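Local coordinates for protein cellulase (Uncultured bacterium, PDB 6XSO) that probably hydrolyses internal beta-1,4 linkages of cellulose and other plant polysaccharides such as xylan, as a broad-specificity family 5 endoglucanase, at residues 36-41 with 53-58; 31-36 with 66-71; 76-81 with 345-350. All blocks are in the same frame, centred on the assembly; numbering follows the deposited sequence. Where two conformers were deposited one is given.

Overall arrangement
The three contacts gather round the first, second and eighth strands of a TIM barrel. Contact 2 packs helix 66-73 on the outer side of strand 31-34, and contact 3 spans the barrel interior between strands 78-81 and 345-349, which flank that same strand; their centres are about 7 Å apart. Contact 1 forms from the chain leaving strand 31-34. It shares Gly36 with contact 2, lies about 16 Å from it and about 17 Å from contact 3 between centres, and meets the latter where Asn37 packs on Met350. Arg80 of contact 3 reaches Glu308, probably the nucleophile, judging by its place at the end of the seventh strand as in other family 5 enzymes.

Contact 1 of 3, residues 36-41 with 53-58; sequences GNTLDA and QHETCW
Ala41 lies against one face of the Trp58 indole, its CA 3.8 Å from the centroid of the six-membered ring, a CH-pi contact. The amide of Asn37 comes to the rim of the same ring, OD1 3.4 Å from CE3 of Trp58, with amide and ring planes 78° apart. CB of Ala41 also touches SG of Cys57 at 3.5 Å. His54 NE2 donates to Leu39 O (2.8 Å, 138° at the hydrogen), approaching from above the carbonyl plane, while ND1 bonds Glu88 and the ring stacks on Trp99. Two bonds thus fix its rotation. Glu55, with CG anti to the backbone N (chi1 -176°) and the chain extended, runs alongside Leu39, whose CD2 touches the Glu55 CD at 3.7 Å; the Glu55 carboxylate is hydrogen-bonded to Thr63 and salt-bridged to Arg102. One water accepts from Trp58 N and donates to Asn37 O and Glu55 O. Asp40 grips the N-H groups of Asn37 and Thr38, the latter from Thr38 N to OD1 at 2.8 Å. These bonds brace a type I beta turn from Thr38 to Ala41, in the loop that follows the first strand of the TIM barrel, folded onto the end of helix 51-55.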
loop_
_atom_site.group_PDB
_atom_site.type_symbol
_atom_site.label_atom_id
_atom_site.label_comp_id
_atom_site.label_asym_id
_atom_site.label_seq_id
_atom_site.Cartn_x
_atom_site.Cartn_y
_atom_site.Cartn_z
ATOM N N GLY A 36 -0.598 -8.556 5.531
ATOM C CA GLY A 36 -1.983 -8.135 5.609
ATOM C C GLY A 36 -2.754 -8.735 6.785
ATOM O O GLY A 36 -2.404 -9.766 7.367
ATOM N N ASN A 37 -3.852 -8.044 7.129
ATOM C CA ASN A 37 -4.789 -8.468 8.168
ATOM C C ASN A 37 -4.111 -8.568 9.537
ATOM O O ASN A 37 -4.492 -9.380 10.387
ATOM C CB ASN A 37 -5.496 -9.781 7.806
ATOM C CG ASN A 37 -6.597 -9.618 6.763
ATOM O OD1 ASN A 37 -6.820 -8.547 6.177
ATOM N ND2 ASN A 37 -7.301 -10.713 6.528
ATOM N N THR A 38 -3.125 -7.713 9.771
ATOM C CA THR A 38 -2.240 -7.777 10.938
ATOM C C THR A 38 -2.312 -6.451 11.662
ATOM O O THR A 38 -3.283 -6.195 12.399
ATOM C CB THR A 38 -0.848 -8.245 10.476
ATOM O OG1 THR A 38 -0.978 -9.496 9.770
ATOM C CG2 THR A 38 0.044 -8.492 11.677
ATOM N N LEU A 39 -1.365 -5.530 11.449
ATOM C CA LEU A 39 -1.492 -4.231 12.120
ATOM C C LEU A 39 -2.617 -3.385 11.533
ATOM O O LEU A 39 -3.006 -2.377 12.140
ATOM C CB LEU A 39 -0.171 -3.468 12.055
ATOM C CG LEU A 39 1.063 -4.227 12.560
ATOM C CD1 LEU A 39 2.312 -3.350 12.568
ATOM C CD2 LEU A 39 0.822 -4.815 13.947
ATOM N N ASP A 40 -3.143 -3.784 10.370
ATOM C CA ASP A 40 -4.330 -3.175 9.773
ATOM C C ASP A 40 -5.640 -3.749 10.303
ATOM O O ASP A 40 -6.702 -3.168 10.043
ATOM C CB ASP A 40 -4.287 -3.324 8.241
ATOM C CG ASP A 40 -3.865 -4.749 7.763
ATOM O OD1 ASP A 40 -2.946 -5.365 8.346
ATOM O OD2 ASP A 40 -4.458 -5.231 6.761
ATOM N N ALA A 41 -5.604 -4.850 11.040
ATOM C CA ALA A 41 -6.837 -5.426 11.552
ATOM C C ALA A 41 -7.533 -4.451 12.494
ATOM O O ALA A 41 -6.895 -3.676 13.211
ATOM C CB ALA A 41 -6.548 -6.724 12.305
ATOM N N GLN A 53 -4.179 -7.599 21.125
ATOM C CA GLN A 53 -5.586 -7.696 20.755
ATOM C C GLN A 53 -5.818 -7.136 19.360
ATOM O O GLN A 53 -6.553 -7.719 18.564
ATOM C CB GLN A 53 -6.439 -6.932 21.762
ATOM C CG GLN A 53 -6.540 -7.589 23.117
ATOM C CD GLN A 53 -7.145 -6.676 24.145
ATOM O OE1 GLN A 53 -7.451 -5.520 23.861
ATOM N NE2 GLN A 53 -7.313 -7.184 25.352
ATOM N N HIS A 54 -5.182 -6.011 19.050
ATOM C CA HIS A 54 -5.303 -5.393 17.736
ATOM C C HIS A 54 -4.638 -6.255 16.676
ATOM O O HIS A 54 -5.262 -6.604 15.666
ATOM C CB HIS A 54 -4.671 -4.007 17.863
ATOM C CG HIS A 54 -4.586 -3.215 16.598
ATOM N ND1 HIS A 54 -4.454 -1.845 16.623
ATOM C CD2 HIS A 54 -4.566 -3.569 15.289
ATOM C CE1 HIS A 54 -4.378 -1.387 15.387
ATOM N NE2 HIS A 54 -4.432 -2.412 14.562
ATOM N N GLU A 55 -3.388 -6.656 16.917
ATOM C CA GLU A 55 -2.604 -7.358 15.909
ATOM C C GLU A 55 -3.210 -8.703 15.544
ATOM O O GLU A 55 -3.075 -9.149 14.395
ATOM C CB GLU A 55 -1.182 -7.552 16.440
ATOM C CG GLU A 55 -0.214 -8.187 15.451
ATOM C CD GLU A 55 1.241 -7.948 15.813
ATOM O OE1 GLU A 55 1.502 -7.301 16.857
ATOM O OE2 GLU A 55 2.132 -8.457 15.084
ATOM N N THR A 56 -3.890 -9.347 16.486
ATOM C CA THR A 56 -4.403 -10.700 16.304
ATOM C C THR A 56 -5.913 -10.773 16.059
ATOM O O THR A 56 -6.455 -11.879 15.961
ATOM C CB THR A 56 -4.039 -11.580 17.519
ATOM O OG1 THR A 56 -4.770 -11.169 18.688
ATOM C CG2 THR A 56 -2.536 -11.516 17.832
ATOM N N CYS A 57 -6.613 -9.643 15.943
ATOM C CA CYS A 57 -8.072 -9.732 15.935
ATOM C C CYS A 57 -8.638 -10.323 14.650
ATOM O O CYS A 57 -9.798 -10.739 14.654
ATOM C CB CYS A 57 -8.709 -8.388 16.280
ATOM S SG CYS A 57 -8.726 -7.168 15.002
ATOM N N TRP A 58 -7.856 -10.407 13.567
ATOM C CA TRP A 58 -8.300 -11.072 12.345
ATOM C C TRP A 58 -7.594 -12.413 12.120
ATOM O O TRP A 58 -7.514 -12.895 10.982
ATOM C CB TRP A 58 -8.161 -10.151 11.134
ATOM C CG TRP A 58 -9.191 -9.037 11.093
ATOM C CD1 TRP A 58 -10.257 -8.863 11.933
ATOM C CD2 TRP A 58 -9.253 -7.968 10.147
ATOM N NE1 TRP A 58 -10.968 -7.732 11.578
ATOM C CE2 TRP A 58 -10.369 -7.167 10.483
ATOM C CE3 TRP A 58 -8.464 -7.602 9.051
ATOM C CZ2 TRP A 58 -10.711 -6.029 9.760
ATOM C CZ3 TRP A 58 -8.807 -6.471 8.337
ATOM C CH2 TRP A 58 -9.912 -5.703 8.688
HETATM O O HOH W 1 -5.023 -10.482 12.899
HETATM O O HOH W 2 -6.629 -13.002 8.375
#

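Contact 2 of 3, residues 31-36 with 66-71; sequences VGWNLG and ELFKMM
Trp33 and Leu35 face Leu67, Phe68 and Met71 across a strand-helix interface in which the two segments run nearly antiparallel, at 151°, with their axes 11.1 Å apart at closest. The strand ends at Asn34; Leu35 is then the centre of an inverse gamma turn, with a weak Gly36 N to Asn34 O bond, and its side chain still points toward the helix.

The interface is wholly apolar. Met71, its chain bent at chi2 (-74°), sets its methyl squarely over the Trp33 indole: CE stands 3.5 Å from the centroid of the six-membered ring, 6° off the normal. SD follows obliquely at 4.4 Å from that centroid, giving a Met-aromatic contact to add to the CH-pi one. The backbone N of Leu35 lies over the opposite face of the indole. At the edge of the indole, CZ3 of Trp33 meets CD2 of Leu67 at 4.1 Å and CE1 of Phe68 at 4.3 Å. The same Leu67 CD2 branch also packs on CD1 of Leu35, 3.7 Å away, so this one methyl touches both Trp33 and Leu35. Both methyls of Leu35 reach the far end of the Phe68 ring, with CD1 4.0 Å from CZ.

Trp33 NE1 turns away from the helix to the carbonyl of Met350. Around the interface, helix 97-111 adds Val106 against Leu35 and Tyr109 and Val110 against Phe68, while the backbone of strand 31-34 is hydrogen-bonded to strand 78-81 on one side and strand 345-349 on the other.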
loop_
_atom_site.group_PDB
_atom_site.type_symbol
_atom_site.label_atom_id
_atom_site.label_comp_id
_atom_site.label_asym_id
_atom_site.label_seq_id
_atom_site.Cartn_x
_atom_site.Cartn_y
_atom_site.Cartn_z
ATOM N N VAL A 31 10.509 -7.877 -5.773
ATOM C CA VAL A 31 9.152 -8.346 -5.524
ATOM C C VAL A 31 8.861 -8.224 -4.036
ATOM O O VAL A 31 9.692 -8.590 -3.202
ATOM C CB VAL A 31 8.868 -9.782 -6.006
ATOM C CG1 VAL A 31 8.682 -9.782 -7.504
ATOM C CG2 VAL A 31 9.944 -10.751 -5.548
ATOM N N GLY A 32 7.658 -7.732 -3.725
ATOM C CA GLY A 32 7.249 -7.464 -2.364
ATOM C C GLY A 32 6.066 -8.312 -1.922
ATOM O O GLY A 32 5.432 -9.016 -2.711
ATOM N N TRP A 33 5.752 -8.194 -0.629
ATOM C CA TRP A 33 4.667 -8.924 0.000
ATOM C C TRP A 33 4.028 -8.022 1.041
ATOM O O TRP A 33 4.706 -7.181 1.638
ATOM C CB TRP A 33 5.209 -10.142 0.718
ATOM C CG TRP A 33 4.171 -11.018 1.368
ATOM C CD1 TRP A 33 3.143 -11.690 0.756
ATOM C CD2 TRP A 33 4.079 -11.332 2.760
ATOM N NE1 TRP A 33 2.432 -12.414 1.685
ATOM C CE2 TRP A 33 2.987 -12.205 2.922
ATOM C CE3 TRP A 33 4.832 -10.976 3.885
ATOM C CZ2 TRP A 33 2.631 -12.724 4.165
ATOM C CZ3 TRP A 33 4.466 -11.486 5.115
ATOM C CH2 TRP A 33 3.383 -12.347 5.246
ATOM N N ASN A 34 2.720 -8.221 1.257
ATOM C CA ASN A 34 1.951 -7.506 2.271
ATOM C C ASN A 34 1.761 -8.357 3.521
ATOM O O ASN A 34 1.208 -9.461 3.449
ATOM C CB ASN A 34 0.537 -7.168 1.783
ATOM C CG ASN A 34 0.493 -5.977 0.920
ATOM O OD1 ASN A 34 0.338 -4.857 1.389
ATOM N ND2 ASN A 34 0.600 -6.202 -0.382
ATOM N N LEU A 35 2.117 -7.794 4.677
ATOM C CA LEU A 35 1.772 -8.368 5.982
ATOM C C LEU A 35 0.327 -7.995 6.321
ATOM O O LEU A 35 0.032 -7.196 7.216
ATOM C CB LEU A 35 2.738 -7.850 7.032
ATOM C CG LEU A 35 2.619 -8.526 8.409
ATOM C CD1 LEU A 35 3.203 -9.921 8.444
ATOM C CD2 LEU A 35 3.277 -7.642 9.486
ATOM N N GLY A 36 -0.598 -8.556 5.531
ATOM C CA GLY A 36 -1.983 -8.135 5.609
ATOM C C GLY A 36 -2.754 -8.735 6.785
ATOM O O GLY A 36 -2.404 -9.766 7.367
ATOM N N GLU A 66 11.594 -13.706 12.437
ATOM C CA GLU A 66 12.034 -14.799 11.582
ATOM C C GLU A 66 11.220 -14.873 10.299
ATOM O O GLU A 66 11.748 -15.272 9.252
ATOM C CB GLU A 66 11.947 -16.100 12.372
ATOM C CG GLU A 66 13.000 -16.243 13.461
ATOM C CD GLU A 66 12.837 -15.330 14.681
ATOM O OE1 GLU A 66 11.695 -14.947 15.068
ATOM O OE2 GLU A 66 13.893 -15.017 15.272
ATOM N N LEU A 67 9.938 -14.512 10.359
ATOM C CA LEU A 67 9.117 -14.474 9.154
ATOM C C LEU A 67 9.803 -13.700 8.033
ATOM O O LEU A 67 9.752 -14.101 6.867
ATOM C CB LEU A 67 7.762 -13.828 9.466
ATOM C CG LEU A 67 6.836 -13.552 8.289
ATOM C CD1 LEU A 67 6.388 -14.832 7.597
ATOM C CD2 LEU A 67 5.614 -12.730 8.796
ATOM N N PHE A 68 10.427 -12.572 8.355
ATOM C CA PHE A 68 11.010 -11.735 7.312
ATOM C C PHE A 68 12.363 -12.257 6.849
ATOM O O PHE A 68 12.716 -12.054 5.682
ATOM C CB PHE A 68 11.018 -10.280 7.762
ATOM C CG PHE A 68 9.631 -9.757 8.054
ATOM C CD1 PHE A 68 8.665 -9.727 7.060
ATOM C CD2 PHE A 68 9.278 -9.383 9.333
ATOM C CE1 PHE A 68 7.384 -9.273 7.335
ATOM C CE2 PHE A 68 7.995 -8.933 9.609
ATOM C CZ PHE A 68 7.057 -8.884 8.613
ATOM N N LYS A 69 13.119 -12.918 7.727
ATOM C CA LYS A 69 14.296 -13.664 7.279
ATOM C C LYS A 69 13.897 -14.670 6.216
ATOM O O LYS A 69 14.554 -14.784 5.173
ATOM C CB LYS A 69 14.945 -14.355 8.471
ATOM C CG LYS A 69 16.195 -15.209 8.148
ATOM C CD LYS A 69 16.780 -15.838 9.430
ATOM C CE LYS A 69 18.033 -16.684 9.159
ATOM N NZ LYS A 69 17.667 -17.850 8.324
ATOM N N MET A 70 12.793 -15.379 6.444
ATOM C CA MET A 70 12.316 -16.364 5.477
ATOM C C MET A 70 11.917 -15.700 4.163
ATOM O O MET A 70 12.268 -16.184 3.078
ATOM C CB MET A 70 11.127 -17.126 6.074
ATOM C CG MET A 70 10.638 -18.267 5.194
ATOM S SD MET A 70 9.199 -19.103 5.890
ATOM C CE MET A 70 7.906 -17.914 5.569
ATOM N N MET A 71 11.164 -14.598 4.235
ATOM C CA MET A 71 10.765 -13.891 3.021
ATOM C C MET A 71 11.986 -13.432 2.232
ATOM O O MET A 71 12.056 -13.604 1.008
ATOM C CB MET A 71 9.886 -12.690 3.392
ATOM C CG MET A 71 8.503 -13.079 3.854
ATOM S SD MET A 71 7.480 -13.602 2.460
ATOM C CE MET A 71 6.103 -14.343 3.342
#

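Contact 3 of 3, residues 76-81 with 345-350; sequences FGAIRV and ATFYWM
Phe347 places its CG anti to the carbonyl carbon (chi1 -72°), which sends the ring toward strand 78-81, while Arg80 has CG anti to the backbone N (chi1 178°) and runs extended from CG to NE, carrying its guanidinium away from the Phe347 ring to near Trp349. The two strand axes stand 7.9 Å apart, with strand 31-34 between them in the sheet. CE2 of Phe347 sits 3.5 Å from the Ala78 methyl, and its CD2 is 3.8 Å from Arg80 CB and 3.6 Å from the Arg80 backbone N. Farther along, NH1 of Arg80 lies 4.1 Å from CZ3 of Trp349, the two planes 66° apart. An alanine in place of Phe347 would probably open a gap beside Ala78 and leave the root of the Arg80 side chain less supported. Arg80 NH2 forms a salt bridge with Glu171 and a hydrogen bond with Asn174; NH1 forms a salt bridge with Glu308 and a hydrogen bond with Asn34, fixing the group's rotation. An arginine on the second strand, reaching the glutamate at the end of the seventh, is characteristic of family 5 TIM barrels; here aromatic packing inside the barrel leads up to the probable active site.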
loop_
_atom_site.group_PDB
_atom_site.type_symbol
_atom_site.label_atom_id
_atom_site.label_comp_id
_atom_site.label_asym_id
_atom_site.label_seq_id
_atom_site.Cartn_x
_atom_site.Cartn_y
_atom_site.Cartn_z
ATOM N N PHE A 76 12.292 -12.168 -1.720
ATOM C CA PHE A 76 11.529 -10.941 -1.619
ATOM C C PHE A 76 12.428 -9.803 -1.164
ATOM O O PHE A 76 13.394 -9.993 -0.408
ATOM C CB PHE A 76 10.323 -11.157 -0.694
ATOM C CG PHE A 76 9.264 -12.019 -1.327
ATOM C CD1 PHE A 76 8.211 -11.443 -2.022
ATOM C CD2 PHE A 76 9.377 -13.388 -1.319
ATOM C CE1 PHE A 76 7.263 -12.219 -2.652
ATOM C CE2 PHE A 76 8.441 -14.173 -1.954
ATOM C CZ PHE A 76 7.379 -13.592 -2.615
ATOM N N GLY A 77 12.104 -8.608 -1.659
ATOM C CA GLY A 77 12.949 -7.449 -1.455
ATOM C C GLY A 77 12.302 -6.318 -0.686
ATOM O O GLY A 77 12.958 -5.308 -0.411
ATOM N N ALA A 78 11.037 -6.485 -0.316
ATOM C CA ALA A 78 10.268 -5.390 0.258
ATOM C C ALA A 78 9.022 -5.955 0.914
ATOM O O ALA A 78 8.460 -6.947 0.441
ATOM C CB ALA A 78 9.879 -4.379 -0.835
ATOM N N ILE A 79 8.603 -5.307 2.003
ATOM C CA ILE A 79 7.403 -5.678 2.739
ATOM C C ILE A 79 6.554 -4.419 2.910
ATOM O O ILE A 79 7.058 -3.393 3.382
ATOM C CB ILE A 79 7.742 -6.281 4.114
ATOM C CG1 ILE A 79 8.744 -7.445 4.034
ATOM C CG2 ILE A 79 6.454 -6.725 4.830
ATOM C CD1 ILE A 79 8.233 -8.712 3.358
ATOM N N ARG A 80 5.278 -4.497 2.522
ATOM C CA ARG A 80 4.300 -3.487 2.902
ATOM C C ARG A 80 3.667 -3.927 4.219
ATOM O O ARG A 80 3.198 -5.067 4.338
ATOM C CB ARG A 80 3.228 -3.301 1.824
ATOM C CG ARG A 80 2.117 -2.268 2.176
ATOM C CD ARG A 80 1.442 -1.859 0.936
ATOM N NE ARG A 80 0.318 -0.928 0.980
ATOM C CZ ARG A 80 -0.968 -1.266 0.921
ATOM N NH1 ARG A 80 -1.353 -2.534 1.023
ATOM N NH2 ARG A 80 -1.884 -0.315 0.821
ATOM N N VAL A 81 3.647 -3.016 5.189
ATOM C CA VAL A 81 3.127 -3.254 6.535
ATOM C C VAL A 81 1.929 -2.318 6.680
ATOM O O VAL A 81 2.077 -1.182 7.156
ATOM C CB VAL A 81 4.205 -3.009 7.603
ATOM C CG1 VAL A 81 3.622 -3.175 9.007
ATOM C CG2 VAL A 81 5.369 -3.998 7.410
ATOM N N ALA A 345 7.056 -1.735 -9.102
ATOM C CA ALA A 345 7.183 -2.746 -8.062
ATOM C C ALA A 345 5.815 -3.325 -7.727
ATOM O O ALA A 345 4.801 -2.627 -7.769
ATOM C CB ALA A 345 7.781 -2.139 -6.794
ATOM N N THR A 346 5.790 -4.616 -7.409
ATOM C CA THR A 346 4.563 -5.326 -7.057
ATOM C C THR A 346 4.676 -5.898 -5.650
ATOM O O THR A 346 5.759 -6.341 -5.242
ATOM C CB THR A 346 4.258 -6.482 -8.027
ATOM O OG1 THR A 346 5.196 -7.541 -7.886
ATOM C CG2 THR A 346 4.280 -5.989 -9.465
ATOM N N PHE A 347 3.555 -5.847 -4.901
ATOM C CA PHE A 347 3.473 -6.375 -3.535
ATOM C C PHE A 347 2.277 -7.329 -3.452
ATOM O O PHE A 347 1.124 -6.887 -3.473
ATOM C CB PHE A 347 3.329 -5.231 -2.504
ATOM C CG PHE A 347 4.585 -4.412 -2.288
ATOM C CD1 PHE A 347 5.004 -3.497 -3.233
ATOM C CD2 PHE A 347 5.325 -4.522 -1.107
ATOM C CE1 PHE A 347 6.149 -2.741 -3.033
ATOM C CE2 PHE A 347 6.471 -3.758 -0.894
ATOM C CZ PHE A 347 6.882 -2.873 -1.850
ATOM N N TYR A 348 2.542 -8.637 -3.358
ATOM C CA TYR A 348 1.473 -9.636 -3.328
ATOM C C TYR A 348 0.655 -9.527 -2.035
ATOM O O TYR A 348 1.200 -9.255 -0.966
ATOM C CB TYR A 348 2.082 -11.053 -3.480
ATOM C CG TYR A 348 1.011 -12.069 -3.713
ATOM C CD1 TYR A 348 0.489 -12.799 -2.651
ATOM C CD2 TYR A 348 0.482 -12.271 -4.982
ATOM C CE1 TYR A 348 -0.543 -13.694 -2.849
ATOM C CE2 TYR A 348 -0.543 -13.162 -5.183
ATOM C CZ TYR A 348 -1.055 -13.863 -4.117
ATOM O OH TYR A 348 -2.098 -14.726 -4.341
ATOM N N TRP A 349 -0.665 -9.723 -2.135
ATOM C CA TRP A 349 -1.549 -9.578 -0.972
ATOM C C TRP A 349 -1.677 -10.900 -0.209
ATOM O O TRP A 349 -2.358 -11.821 -0.664
ATOM C CB TRP A 349 -2.948 -9.107 -1.385
ATOM C CG TRP A 349 -3.827 -8.982 -0.156
ATOM C CD1 TRP A 349 -4.837 -9.821 0.232
ATOM C CD2 TRP A 349 -3.702 -8.004 0.872
ATOM N NE1 TRP A 349 -5.360 -9.407 1.435
ATOM C CE2 TRP A 349 -4.675 -8.298 1.856
ATOM C CE3 TRP A 349 -2.862 -6.900 1.065
ATOM C CZ2 TRP A 349 -4.829 -7.524 3.005
ATOM C CZ3 TRP A 349 -3.022 -6.126 2.192
ATOM C CH2 TRP A 349 -4.003 -6.436 3.153
ATOM N N MET A 350 -1.077 -10.968 0.979
ATOM C CA MET A 350 -1.248 -12.089 1.917
ATOM C C MET A 350 -0.896 -13.419 1.246
ATOM O O MET A 350 0.027 -13.501 0.427
ATOM C CB MET A 350 -2.630 -12.027 2.548
ATOM C CG MET A 350 -2.830 -10.840 3.482
ATOM S SD MET A 350 -4.405 -10.847 4.374
ATOM C CE MET A 350 -4.131 -12.174 5.541
#